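Local coordinates for D-alanyl-D-alanine carboxypeptidase (Streptococcus pneumoniae R6, PDB 1XP4), which probably removes the terminal D-alanine from peptidoglycan precursor peptides, as a penicillin-binding serine carboxypeptidase of the S11 family, at residues A[33-46]-A[163-175]. Numbering follows the deposited sequence.
Sequences ATQPVEIASITKLI and DEENKLSAYDVAI. With SO4 (sulfate ion), chain E.
V37 and L168 pair as an antiparallel, hydrogen-bonded couple in a very short two-stranded ribbon. L168 N donates to V37 O at 2.9 Å, and V37 N returns a bond to L168 O at 3.2 Å. The L168 side chain makes much of the apolar contact. Its CB lies beside I39 CG2 and CD1, CG stays near the same CD1, and at the tip CD1 packs on I39 CD1 while also nearing I46 CD1, 4.0 Å away; CD2 meets the same I46 methyl, so L168 and I46 reach toward each other tip to tip. In I39, chi1 of 56° places CG1 between the backbone N and carbonyl carbon, and the extended chi2 carries CD1 on to L168, with CG2 near L168 O and V173 CG2. Further along, I42 CG2 meets V173 CG1 at a right-angled crossing. On the active-site side, N166 ND2 gives T43 OG1 a nearly straight bond of 3.1 Å (177°) within its amide plane. T43 OG1 in turn is a donor to A40 O, while N166 OD1 accepts from V142 N and ND2 also bonds to N143 O. At the other end, A33 O accepts from Y171 N at 2.9 Å, next to the S169–D172 capping box that starts helix 170-183. The ribbon thus fastens the SxxK region, with S41 in a 3-10 turn ahead of helix 44-57 (S41 and K44 are the predicted acylated serine and proton acceptor), to the start of helix 170-183, while V37, I42 and A170 rest on L251 of strand 244-253 in the five-stranded sheet.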
loop_
_atom_site.group_PDB
_atom_site.type_symbol
_atom_site.label_atom_id
_atom_site.label_comp_id
_atom_site.label_asym_id
_atom_site.label_seq_id
_atom_site.Cartn_x
_atom_site.Cartn_y
_atom_site.Cartn_z
ATOM N N ALA A 33 8.594 14.387 -2.145
ATOM C CA ALA A 33 7.514 13.456 -1.831
ATOM C C ALA A 33 6.257 14.066 -1.228
ATOM O O ALA A 33 5.308 13.338 -0.950
ATOM C CB ALA A 33 8.034 12.350 -0.900
ATOM N N THR A 34 6.233 15.382 -1.038
ATOM C CA THR A 34 5.061 16.028 -0.446
ATOM C C THR A 34 4.200 16.872 -1.388
ATOM O O THR A 34 3.060 17.198 -1.064
ATOM C CB THR A 34 5.464 16.910 0.733
ATOM O OG1 THR A 34 6.575 17.725 0.354
ATOM C CG2 THR A 34 5.846 16.065 1.921
ATOM N N GLN A 35 4.726 17.231 -2.549
ATOM C CA GLN A 35 3.947 18.035 -3.482
ATOM C C GLN A 35 2.896 17.191 -4.197
ATOM O O GLN A 35 3.233 16.260 -4.921
ATOM C CB GLN A 35 4.865 18.673 -4.522
ATOM C CG GLN A 35 4.158 19.616 -5.474
ATOM C CD GLN A 35 4.903 19.769 -6.787
ATOM O OE1 GLN A 35 4.433 20.445 -7.707
ATOM N NE2 GLN A 35 6.071 19.136 -6.884
ATOM N N PRO A 36 1.604 17.495 -3.998
ATOM C CA PRO A 36 0.592 16.691 -4.690
ATOM C C PRO A 36 0.798 16.794 -6.198
ATOM O O PRO A 36 1.088 17.865 -6.715
ATOM C CB PRO A 36 -0.719 17.330 -4.244
ATOM C CG PRO A 36 -0.397 17.825 -2.856
ATOM C CD PRO A 36 0.975 18.437 -3.053
ATOM N N VAL A 37 0.663 15.676 -6.901
ATOM C CA VAL A 37 0.835 15.659 -8.349
ATOM C C VAL A 37 -0.063 14.577 -8.935
ATOM O O VAL A 37 -0.581 13.733 -8.200
ATOM C CB VAL A 37 2.304 15.349 -8.747
ATOM C CG1 VAL A 37 3.231 16.452 -8.258
ATOM C CG2 VAL A 37 2.733 14.004 -8.163
ATOM N N GLU A 38 -0.252 14.615 -10.252
ATOM C CA GLU A 38 -1.074 13.631 -10.950
ATOM C C GLU A 38 -0.515 12.223 -10.701
ATOM O O GLU A 38 0.703 12.020 -10.731
ATOM C CB GLU A 38 -1.071 13.914 -12.455
ATOM C CG GLU A 38 -1.778 15.188 -12.907
ATOM C CD GLU A 38 -1.075 16.472 -12.491
ATOM O OE1 GLU A 38 0.168 16.488 -12.430
ATOM O OE2 GLU A 38 -1.771 17.481 -12.245
ATOM N N ILE A 39 -1.395 11.251 -10.474
ATOM C CA ILE A 39 -0.947 9.881 -10.211
ATOM C C ILE A 39 -1.571 8.860 -11.154
ATOM O O ILE A 39 -1.360 7.654 -11.012
ATOM C CB ILE A 39 -1.265 9.466 -8.766
ATOM C CG1 ILE A 39 -2.762 9.637 -8.501
ATOM C CG2 ILE A 39 -0.438 10.307 -7.792
ATOM C CD1 ILE A 39 -3.212 9.110 -7.165
ATOM N N ALA A 40 -2.333 9.360 -12.121
ATOM C CA ALA A 40 -3.001 8.518 -13.102
ATOM C C ALA A 40 -3.628 7.308 -12.429
ATOM O O ALA A 40 -4.143 7.416 -11.313
ATOM C CB ALA A 40 -2.019 8.082 -14.177
ATOM N N SER A 41 -3.568 6.164 -13.111
ATOM C CA SER A 41 -4.151 4.901 -12.639
ATOM C C SER A 41 -3.757 4.414 -11.255
ATOM O O SER A 41 -4.317 3.429 -10.775
ATOM C CB SER A 41 -3.875 3.772 -13.643
ATOM O OG SER A 41 -4.771 3.816 -14.739
ATOM N N ILE A 42 -2.790 5.063 -10.616
ATOM C CA ILE A 42 -2.409 4.643 -9.276
ATOM C C ILE A 42 -3.645 4.892 -8.418
ATOM O O ILE A 42 -3.812 4.320 -7.345
ATOM C CB ILE A 42 -1.193 5.451 -8.756
ATOM C CG1 ILE A 42 0.069 5.017 -9.513
ATOM C CG2 ILE A 42 -0.995 5.224 -7.270
ATOM C CD1 ILE A 42 1.330 5.747 -9.082
ATOM N N THR A 43 -4.530 5.728 -8.941
ATOM C CA THR A 43 -5.777 6.083 -8.279
ATOM C C THR A 43 -6.605 4.859 -7.887
ATOM O O THR A 43 -7.237 4.825 -6.826
ATOM C CB THR A 43 -6.637 6.986 -9.206
ATOM O OG1 THR A 43 -5.958 8.232 -9.432
ATOM C CG2 THR A 43 -8.002 7.256 -8.585
ATOM N N LYS A 44 -6.598 3.853 -8.751
ATOM C CA LYS A 44 -7.361 2.638 -8.519
ATOM C C LYS A 44 -7.062 1.914 -7.200
ATOM O O LYS A 44 -7.771 0.978 -6.832
ATOM C CB LYS A 44 -7.169 1.694 -9.703
ATOM C CG LYS A 44 -7.650 2.280 -11.026
ATOM C CD LYS A 44 -7.493 1.290 -12.170
ATOM C CE LYS A 44 -8.136 1.794 -13.462
ATOM N NZ LYS A 44 -7.408 2.945 -14.065
ATOM N N LEU A 45 -6.027 2.335 -6.483
ATOM C CA LEU A 45 -5.713 1.695 -5.218
ATOM C C LEU A 45 -6.714 2.171 -4.182
ATOM O O LEU A 45 -7.242 1.384 -3.383
ATOM C CB LEU A 45 -4.300 2.047 -4.764
ATOM C CG LEU A 45 -3.153 1.519 -5.629
ATOM C CD1 LEU A 45 -1.829 1.910 -4.990
ATOM C CD2 LEU A 45 -3.259 -0.000 -5.775
ATOM N N ILE A 46 -6.977 3.471 -4.186
ATOM C CA ILE A 46 -7.933 4.006 -3.239
ATOM C C ILE A 46 -9.262 3.332 -3.562
ATOM O O ILE A 46 -9.978 2.885 -2.669
ATOM C CB ILE A 46 -8.069 5.529 -3.382
ATOM C CG1 ILE A 46 -6.681 6.178 -3.442
ATOM C CG2 ILE A 46 -8.838 6.084 -2.190
ATOM C CD1 ILE A 46 -6.700 7.639 -3.843
ATOM N N ASP A 163 -10.367 19.339 -17.590
ATOM C CA ASP A 163 -9.079 18.677 -17.758
ATOM C C ASP A 163 -8.428 18.332 -16.418
ATOM O O ASP A 163 -7.221 18.102 -16.349
ATOM C CB ASP A 163 -8.125 19.521 -18.610
ATOM C CG ASP A 163 -8.006 20.945 -18.125
ATOM O OD1 ASP A 163 -8.111 21.183 -16.906
ATOM O OD2 ASP A 163 -7.784 21.832 -18.974
ATOM N N GLU A 164 -9.238 18.289 -15.361
ATOM C CA GLU A 164 -8.754 17.960 -14.021
ATOM C C GLU A 164 -8.276 16.524 -13.943
ATOM O O GLU A 164 -8.758 15.656 -14.670
ATOM C CB GLU A 164 -9.855 18.124 -12.973
ATOM C CG GLU A 164 -10.085 19.524 -12.472
ATOM C CD GLU A 164 -10.334 19.539 -10.981
ATOM O OE1 GLU A 164 -9.393 19.203 -10.235
ATOM O OE2 GLU A 164 -11.458 19.873 -10.548
ATOM N N GLU A 165 -7.336 16.282 -13.042
ATOM C CA GLU A 165 -6.803 14.944 -12.821
ATOM C C GLU A 165 -6.661 14.738 -11.319
ATOM O O GLU A 165 -6.469 15.700 -10.579
ATOM C CB GLU A 165 -5.441 14.785 -13.503
ATOM C CG GLU A 165 -5.523 14.614 -14.998
ATOM C CD GLU A 165 -4.302 13.922 -15.568
ATOM O OE1 GLU A 165 -3.829 12.953 -14.927
ATOM O OE2 GLU A 165 -3.832 14.329 -16.658
ATOM N N ASN A 166 -6.770 13.497 -10.855
ATOM C CA ASN A 166 -6.624 13.256 -9.422
ATOM C C ASN A 166 -5.199 13.615 -9.041
ATOM O O ASN A 166 -4.283 13.450 -9.851
ATOM C CB ASN A 166 -6.877 11.787 -9.067
ATOM C CG ASN A 166 -8.271 11.330 -9.420
ATOM O OD1 ASN A 166 -9.205 12.129 -9.488
ATOM N ND2 ASN A 166 -8.424 10.031 -9.629
ATOM N N LYS A 167 -5.006 14.102 -7.817
ATOM C CA LYS A 167 -3.670 14.466 -7.359
ATOM C C LYS A 167 -3.360 13.985 -5.940
ATOM O O LYS A 167 -4.149 14.193 -5.017
ATOM C CB LYS A 167 -3.489 15.981 -7.422
ATOM C CG LYS A 167 -3.743 16.577 -8.784
ATOM C CD LYS A 167 -2.519 17.317 -9.297
ATOM C CE LYS A 167 -2.185 18.528 -8.442
ATOM N NZ LYS A 167 -2.856 19.770 -8.903
ATOM N N LEU A 168 -2.208 13.342 -5.781
ATOM C CA LEU A 168 -1.747 12.857 -4.485
ATOM C C LEU A 168 -0.236 12.960 -4.459
ATOM O O LEU A 168 0.413 12.864 -5.503
ATOM C CB LEU A 168 -2.138 11.395 -4.254
ATOM C CG LEU A 168 -3.484 11.111 -3.586
ATOM C CD1 LEU A 168 -4.573 10.937 -4.623
ATOM C CD2 LEU A 168 -3.363 9.844 -2.765
ATOM N N SER A 169 0.336 13.161 -3.277
ATOM C CA SER A 169 1.787 13.241 -3.176
ATOM C C SER A 169 2.318 11.809 -3.062
ATOM O O SER A 169 1.557 10.893 -2.744
ATOM C CB SER A 169 2.196 14.070 -1.952
ATOM O OG SER A 169 1.945 13.384 -0.739
ATOM N N ALA A 170 3.605 11.605 -3.337
ATOM C CA ALA A 170 4.171 10.264 -3.240
ATOM C C ALA A 170 3.985 9.792 -1.797
ATOM O O ALA A 170 3.712 8.615 -1.540
ATOM C CB ALA A 170 5.648 10.279 -3.618
ATOM N N TYR A 171 4.126 10.731 -0.865
ATOM C CA TYR A 171 3.948 10.465 0.564
ATOM C C TYR A 171 2.530 9.931 0.763
ATOM O O TYR A 171 2.325 8.877 1.376
ATOM C CB TYR A 171 4.113 11.767 1.351
ATOM C CG TYR A 171 3.973 11.650 2.851
ATOM C CD1 TYR A 171 5.071 11.330 3.649
ATOM C CD2 TYR A 171 2.753 11.912 3.483
ATOM C CE1 TYR A 171 4.965 11.283 5.041
ATOM C CE2 TYR A 171 2.638 11.866 4.869
ATOM C CZ TYR A 171 3.749 11.553 5.641
ATOM O OH TYR A 171 3.656 11.525 7.015
ATOM N N ASP A 172 1.555 10.675 0.242
ATOM C CA ASP A 172 0.161 10.280 0.335
ATOM C C ASP A 172 -0.044 8.887 -0.255
ATOM O O ASP A 172 -0.703 8.038 0.354
ATOM C CB ASP A 172 -0.730 11.276 -0.405
ATOM C CG ASP A 172 -0.809 12.615 0.294
ATOM O OD1 ASP A 172 -0.812 12.630 1.541
ATOM O OD2 ASP A 172 -0.891 13.652 -0.400
ATOM N N VAL A 173 0.521 8.651 -1.438
ATOM C CA VAL A 173 0.388 7.353 -2.091
ATOM C C VAL A 173 0.937 6.239 -1.210
ATOM O O VAL A 173 0.315 5.184 -1.080
ATOM C CB VAL A 173 1.111 7.332 -3.442
ATOM C CG1 VAL A 173 0.944 5.986 -4.095
ATOM C CG2 VAL A 173 0.538 8.406 -4.349
ATOM N N ALA A 174 2.099 6.478 -0.606
ATOM C CA ALA A 174 2.720 5.499 0.276
ATOM C C ALA A 174 1.716 5.094 1.350
ATOM O O ALA A 174 1.511 3.908 1.613
ATOM C CB ALA A 174 3.958 6.095 0.924
ATOM N N ILE A 175 1.094 6.087 1.973
ATOM C CA ILE A 175 0.109 5.827 3.010
ATOM C C ILE A 175 -0.988 4.912 2.446
ATOM O O ILE A 175 -1.287 3.863 3.014
ATOM C CB ILE A 175 -0.478 7.166 3.537
ATOM C CG1 ILE A 175 0.604 7.898 4.356
ATOM C CG2 ILE A 175 -1.742 6.912 4.357
ATOM C CD1 ILE A 175 0.227 9.309 4.867
HETATM S S SO4 E . -1.375 2.120 -17.117
HETATM O O1 SO4 E . -1.522 1.235 -18.292
HETATM O O2 SO4 E . -1.588 1.342 -15.884
HETATM O O3 SO4 E . -0.021 2.710 -17.089
HETATM O O4 SO4 E . -2.393 3.186 -17.200
HETATM O O HOH W 1 4.796 14.213 -4.300
#